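Local structure of toxin Tse2 (Pseudomonas aeruginosa, 5AKO) at residues C[167-170]-C[171-175]; C[152-155]-C[156-160]. The protein is secreted through the H1 type VI secretion system into the cytoplasm of recipient cells, where it likely acts as a NAD-dependent cytotoxin. All coordinates share one frame; numbering follows the deposited sequence.

Interaction 1: residues C[167-170]-C[171-175]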
loop_
_atom_site.group_PDB
_atom_site.type_symbol
_atom_site.label_atom_id
_atom_site.label_comp_id
_atom_site.label_asym_id
_atom_site.label_seq_id
_atom_site.Cartn_x
_atom_site.Cartn_y
_atom_site.Cartn_z
ATOM N N ASN C 167 -0.781 33.826 -15.928
ATOM C CA ASN C 167 -2.051 33.736 -16.672
ATOM C C ASN C 167 -3.219 33.880 -15.730
ATOM O O ASN C 167 -4.250 34.513 -16.075
ATOM C CB ASN C 167 -2.176 32.414 -17.435
ATOM C CG ASN C 167 -1.142 32.264 -18.526
ATOM O OD1 ASN C 167 -0.353 33.168 -18.780
ATOM N ND2 ASN C 167 -1.104 31.085 -19.138
ATOM N N ALA C 168 -3.059 33.320 -14.534
ATOM C CA ALA C 168 -4.161 33.309 -13.559
ATOM C C ALA C 168 -4.460 34.705 -13.033
ATOM O O ALA C 168 -5.606 35.072 -12.818
ATOM C CB ALA C 168 -3.841 32.360 -12.407
ATOM N N ILE C 169 -3.398 35.471 -12.826
ATOM C CA ILE C 169 -3.509 36.861 -12.386
ATOM C C ILE C 169 -4.159 37.759 -13.481
ATOM O O ILE C 169 -5.181 38.399 -13.238
ATOM C CB ILE C 169 -2.130 37.376 -11.985
ATOM C CG1 ILE C 169 -1.632 36.572 -10.771
ATOM C CG2 ILE C 169 -2.188 38.874 -11.659
ATOM C CD1 ILE C 169 -0.139 36.699 -10.518
ATOM N N ARG C 170 -3.614 37.742 -14.693
ATOM C CA ARG C 170 -4.306 38.352 -15.852
ATOM C C ARG C 170 -5.793 38.003 -15.870
ATOM O O ARG C 170 -6.646 38.883 -15.938
ATOM C CB ARG C 170 -3.680 37.921 -17.180
ATOM C CG ARG C 170 -2.346 38.584 -17.462
ATOM C CD ARG C 170 -1.557 37.903 -18.578
ATOM N NE ARG C 170 -0.134 38.254 -18.463
ATOM C CZ ARG C 170 0.891 37.406 -18.596
ATOM N NH1 ARG C 170 0.694 36.104 -18.843
ATOM N NH2 ARG C 170 2.129 37.860 -18.462
ATOM N N ARG C 171 -6.101 36.720 -15.769
ATOM C CA ARG C 171 -7.488 36.254 -15.821
ATOM C C ARG C 171 -8.307 36.725 -14.636
ATOM O O ARG C 171 -9.503 36.952 -14.788
ATOM C CB ARG C 171 -7.525 34.742 -15.920
ATOM C CG ARG C 171 -8.893 34.147 -15.936
ATOM C CD ARG C 171 -9.618 34.383 -17.241
ATOM N NE ARG C 171 -10.987 34.019 -17.003
ATOM C CZ ARG C 171 -12.051 34.597 -17.563
ATOM N NH1 ARG C 171 -11.937 35.546 -18.507
ATOM N NH2 ARG C 171 -13.250 34.210 -17.172
ATOM N N GLN C 172 -7.698 36.914 -13.465
ATOM C CA GLN C 172 -8.446 37.537 -12.341
ATOM C C GLN C 172 -8.943 38.960 -12.682
ATOM O O GLN C 172 -10.070 39.320 -12.306
ATOM C CB GLN C 172 -7.616 37.559 -11.045
ATOM C CG GLN C 172 -7.661 36.251 -10.254
ATOM C CD GLN C 172 -6.891 36.355 -8.942
ATOM O OE1 GLN C 172 -7.041 37.337 -8.208
ATOM N NE2 GLN C 172 -6.049 35.346 -8.640
ATOM N N TRP C 173 -8.097 39.756 -13.354
ATOM C CA TRP C 173 -8.442 41.127 -13.702
ATOM C C TRP C 173 -9.429 41.193 -14.878
ATOM O O TRP C 173 -10.354 41.997 -14.857
ATOM C CB TRP C 173 -7.164 41.989 -13.845
ATOM C CG TRP C 173 -6.588 42.180 -12.466
ATOM C CD1 TRP C 173 -5.585 41.444 -11.876
ATOM C CD2 TRP C 173 -7.070 43.076 -11.453
ATOM N NE1 TRP C 173 -5.386 41.859 -10.580
ATOM C CE2 TRP C 173 -6.283 42.859 -10.292
ATOM C CE3 TRP C 173 -8.074 44.062 -11.420
ATOM C CZ2 TRP C 173 -6.464 43.606 -9.109
ATOM C CZ3 TRP C 173 -8.257 44.797 -10.242
ATOM C CH2 TRP C 173 -7.451 44.563 -9.107
ATOM N N GLU C 174 -9.298 40.301 -15.860
ATOM C CA GLU C 174 -10.295 40.217 -16.949
ATOM C C GLU C 174 -11.679 39.883 -16.424
ATOM O O GLU C 174 -12.691 40.350 -16.940
ATOM C CB GLU C 174 -9.922 39.135 -17.976
ATOM C CG GLU C 174 -8.639 39.399 -18.741
ATOM C CD GLU C 174 -8.181 38.200 -19.575
ATOM O OE1 GLU C 174 -8.958 37.220 -19.764
ATOM O OE2 GLU C 174 -7.028 38.244 -20.049
ATOM N N LYS C 175 -11.712 39.023 -15.421
ATOM C CA LYS C 175 -12.952 38.566 -14.849
ATOM C C LYS C 175 -13.581 39.720 -14.068
ATOM O O LYS C 175 -14.792 39.913 -14.104
ATOM C CB LYS C 175 -12.690 37.363 -13.936
ATOM C CG LYS C 175 -13.714 36.262 -14.135
ATOM C CD LYS C 175 -13.854 35.267 -12.986
ATOM C CE LYS C 175 -15.285 34.672 -13.009
ATOM N NZ LYS C 175 -15.424 33.253 -12.575
#

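Interaction 2: residues C[152-155]-C[156-160]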
loop_
_atom_site.group_PDB
_atom_site.type_symbol
_atom_site.label_atom_id
_atom_site.label_comp_id
_atom_site.label_asym_id
_atom_site.label_seq_id
_atom_site.Cartn_x
_atom_site.Cartn_y
_atom_site.Cartn_z
ATOM N N MET C 152 9.387 16.377 -19.735
ATOM C CA MET C 152 10.197 17.588 -19.725
ATOM C C MET C 152 11.125 17.652 -18.517
ATOM O O MET C 152 10.854 17.033 -17.481
ATOM C CB MET C 152 9.310 18.828 -19.758
ATOM C CG MET C 152 8.314 18.926 -18.620
ATOM S SD MET C 152 7.092 20.243 -18.807
ATOM C CE MET C 152 6.271 19.735 -20.305
ATOM N N TYR C 153 12.219 18.404 -18.664
ATOM C CA TYR C 153 13.143 18.635 -17.575
ATOM C C TYR C 153 12.544 19.610 -16.602
ATOM O O TYR C 153 11.621 20.354 -16.922
ATOM C CB TYR C 153 14.515 19.128 -18.091
ATOM C CG TYR C 153 15.223 18.109 -18.972
ATOM C CD1 TYR C 153 15.726 16.911 -18.423
ATOM C CD2 TYR C 153 15.336 18.300 -20.348
ATOM C CE1 TYR C 153 16.347 15.962 -19.216
ATOM C CE2 TYR C 153 15.953 17.358 -21.156
ATOM C CZ TYR C 153 16.469 16.201 -20.592
ATOM O OH TYR C 153 17.056 15.242 -21.387
ATOM N N ARG C 154 13.077 19.599 -15.380
ATOM C CA ARG C 154 12.555 20.398 -14.295
ATOM C C ARG C 154 12.406 21.868 -14.628
ATOM O O ARG C 154 11.394 22.497 -14.309
ATOM C CB ARG C 154 13.440 20.245 -13.063
ATOM C CG ARG C 154 12.718 20.718 -11.820
ATOM C CD ARG C 154 13.540 20.615 -10.562
ATOM N NE ARG C 154 13.859 19.238 -10.201
ATOM C CZ ARG C 154 14.440 18.902 -9.056
ATOM N NH1 ARG C 154 14.772 19.849 -8.184
ATOM N NH2 ARG C 154 14.712 17.624 -8.791
ATOM N N GLU C 155 13.446 22.439 -15.222
ATOM C CA GLU C 155 13.489 23.889 -15.498
ATOM C C GLU C 155 12.332 24.312 -16.410
ATOM O O GLU C 155 11.691 25.306 -16.171
ATOM C CB GLU C 155 14.845 24.287 -16.126
ATOM C CG GLU C 155 16.084 23.697 -15.420
ATOM C CD GLU C 155 16.604 22.373 -16.040
ATOM O OE1 GLU C 155 17.268 22.419 -17.110
ATOM O OE2 GLU C 155 16.344 21.285 -15.457
ATOM N N VAL C 156 12.065 23.516 -17.440
ATOM C CA VAL C 156 11.000 23.795 -18.360
ATOM C C VAL C 156 9.643 23.772 -17.638
ATOM O O VAL C 156 8.796 24.653 -17.864
ATOM C CB VAL C 156 11.009 22.799 -19.544
ATOM C CG1 VAL C 156 9.760 22.966 -20.419
ATOM C CG2 VAL C 156 12.284 22.972 -20.381
ATOM N N LEU C 157 9.457 22.778 -16.770
ATOM C CA LEU C 157 8.221 22.613 -15.987
ATOM C C LEU C 157 8.008 23.776 -15.054
ATOM O O LEU C 157 6.924 24.341 -15.010
ATOM C CB LEU C 157 8.272 21.309 -15.175
ATOM C CG LEU C 157 7.135 21.037 -14.167
ATOM C CD1 LEU C 157 5.745 21.088 -14.813
ATOM C CD2 LEU C 157 7.331 19.689 -13.504
ATOM N N MET C 158 9.039 24.118 -14.287
ATOM C CA MET C 158 8.991 25.285 -13.409
ATOM C C MET C 158 8.615 26.524 -14.226
ATOM O O MET C 158 7.771 27.339 -13.792
ATOM C CB MET C 158 10.326 25.497 -12.691
ATOM C CG MET C 158 10.631 24.466 -11.614
ATOM S SD MET C 158 12.321 24.475 -10.989
ATOM C CE MET C 158 12.299 25.798 -9.774
ATOM N N GLY C 159 9.223 26.660 -15.409
ATOM C CA GLY C 159 8.966 27.838 -16.247
ATOM C C GLY C 159 7.494 27.936 -16.601
ATOM O O GLY C 159 6.875 29.017 -16.510
ATOM N N GLN C 160 6.916 26.798 -16.978
ATOM C CA GLN C 160 5.531 26.794 -17.391
ATOM C C GLN C 160 4.640 27.077 -16.206
ATOM O O GLN C 160 3.631 27.774 -16.335
ATOM C CB GLN C 160 5.174 25.501 -18.059
ATOM C CG GLN C 160 6.027 25.192 -19.277
ATOM C CD GLN C 160 5.400 25.681 -20.524
ATOM O OE1 GLN C 160 4.531 24.995 -21.119
ATOM N NE2 GLN C 160 5.760 26.895 -20.910
#

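Interaction 1: residues C[167-170]-C[171-175]
R170 meets W173 and E174 chiefly through its carbonyl oxygen, which accepts two amides. E174 N reaches R170 O at 3.0 Å in a nearly straight bond (164° at the hydrogen), whereas W173 N, at 3.1 Å and 122°, contributes a weak one. The extended methylene run of E174 passes the same oxygen, with E174 CG 3.5 Å from R170 O. The R170 side chain runs back along the helix instead: its guanidinium turns an edge to N167 OD1, which lies 3.1 Å from R170 NH1. The amide nitrogen of N167 is bonded to the carbonyl of D123.

R171 closes the preceding turn, its N donating to N167 O at 2.9 Å. With CG anti to the backbone N (chi1 178°) and a bend at chi2, the chain leads away from 167-170. There the guanidinium turns its edge to E174, R171 NH1 and E174 OE1 forming a long salt bridge of 3.6 Å, while NE bonds to the carbonyl of D120.

I169 pairs with W173 in two ways. I169 O accepts W173 N and also lies near the indole plane, 3.4 Å from W173 CD1 at the ring edge, while I169 CG2 makes a looser apolar contact with that same ring carbon. The indole NE1 is turned to the carbonyl of P52, and Q172 NE2 reaches that of V117. The repeated i to i+4 amide bonds are those of a regular alpha-helix, here the last turns of helix 154-176, where N167, R171 and Q172 each bond to a main-chain carbonyl of the segment from V117 to D123.

Interaction 2: residues C[152-155]-C[156-160]
The backbone enters helix 154-176 from an extended segment, and its first turns are marked by i to i+4 bonds: L157 N to Y153 O at 3.3 Å, M158 N to R154 O at 2.9 Å in an almost straight bond (178° at the hydrogen), and G159 N to E155 O at 2.9 Å. Y153 occupies the N-cap position. Just before it, M152 sends its side chain over the start of the helix toward V156 and L157. Its CG sits between the backbone N and the carbonyl carbon (chi1 58°), an orientation that carries the sulfur up to the first turn, where M152 SD lies 4.0 Å from L157 CB and 4.1 Å from V156 CG1. The two side chains of M152 and L157 cross at about a right angle, and the sulfur meets the base of the leucine, its CA and CB.

This apolar pairing of the residue before the N-cap with the fourth residue after it is a hydrophobic staple, a recognised helix-start motif. Both members are buried: L157 rests on L128 of strand 128-136, and M152 packs on D127 while its backbone is hydrogen-bonded to Y93.

Round the helix from the staple, R154 and M158 run side by side, pointing the same way. The touching parts are aliphatic carbon and sulfur, R154 CG to M158 SD being 3.9 Å and R154 CD only slightly farther. M158 CG also comes to 3.4 Å from R154 O. The arginine bends about its CG-CD bond (chi3 -65°), which sets the direction of NE; NE makes a weak hydrogen bond to the hydroxyl of Y93.

How the interactions relate
Both interactions use one element, helix 154-176, and come in series along the chain: interaction 2 covers its start and the residues just ahead of it, interaction 1 its final turns. Their centres are 22 Å apart, and the nearest atoms, about 6 Å from each other, do not touch, so each is a separate local arrangement. The surroundings differ accordingly. Segment 152-160 meets strand 128-136 of the four-stranded antiparallel sheet and loops at positions 67, 70 and 92-93, whereas 167-175 bonds to V117, D120, D123 and P52. One helix therefore ties the sheet and loops at its start to the 117-123 region and P52 at its end, in a chain assigned to the Tse2 ADP-ribosyltransferase toxin family.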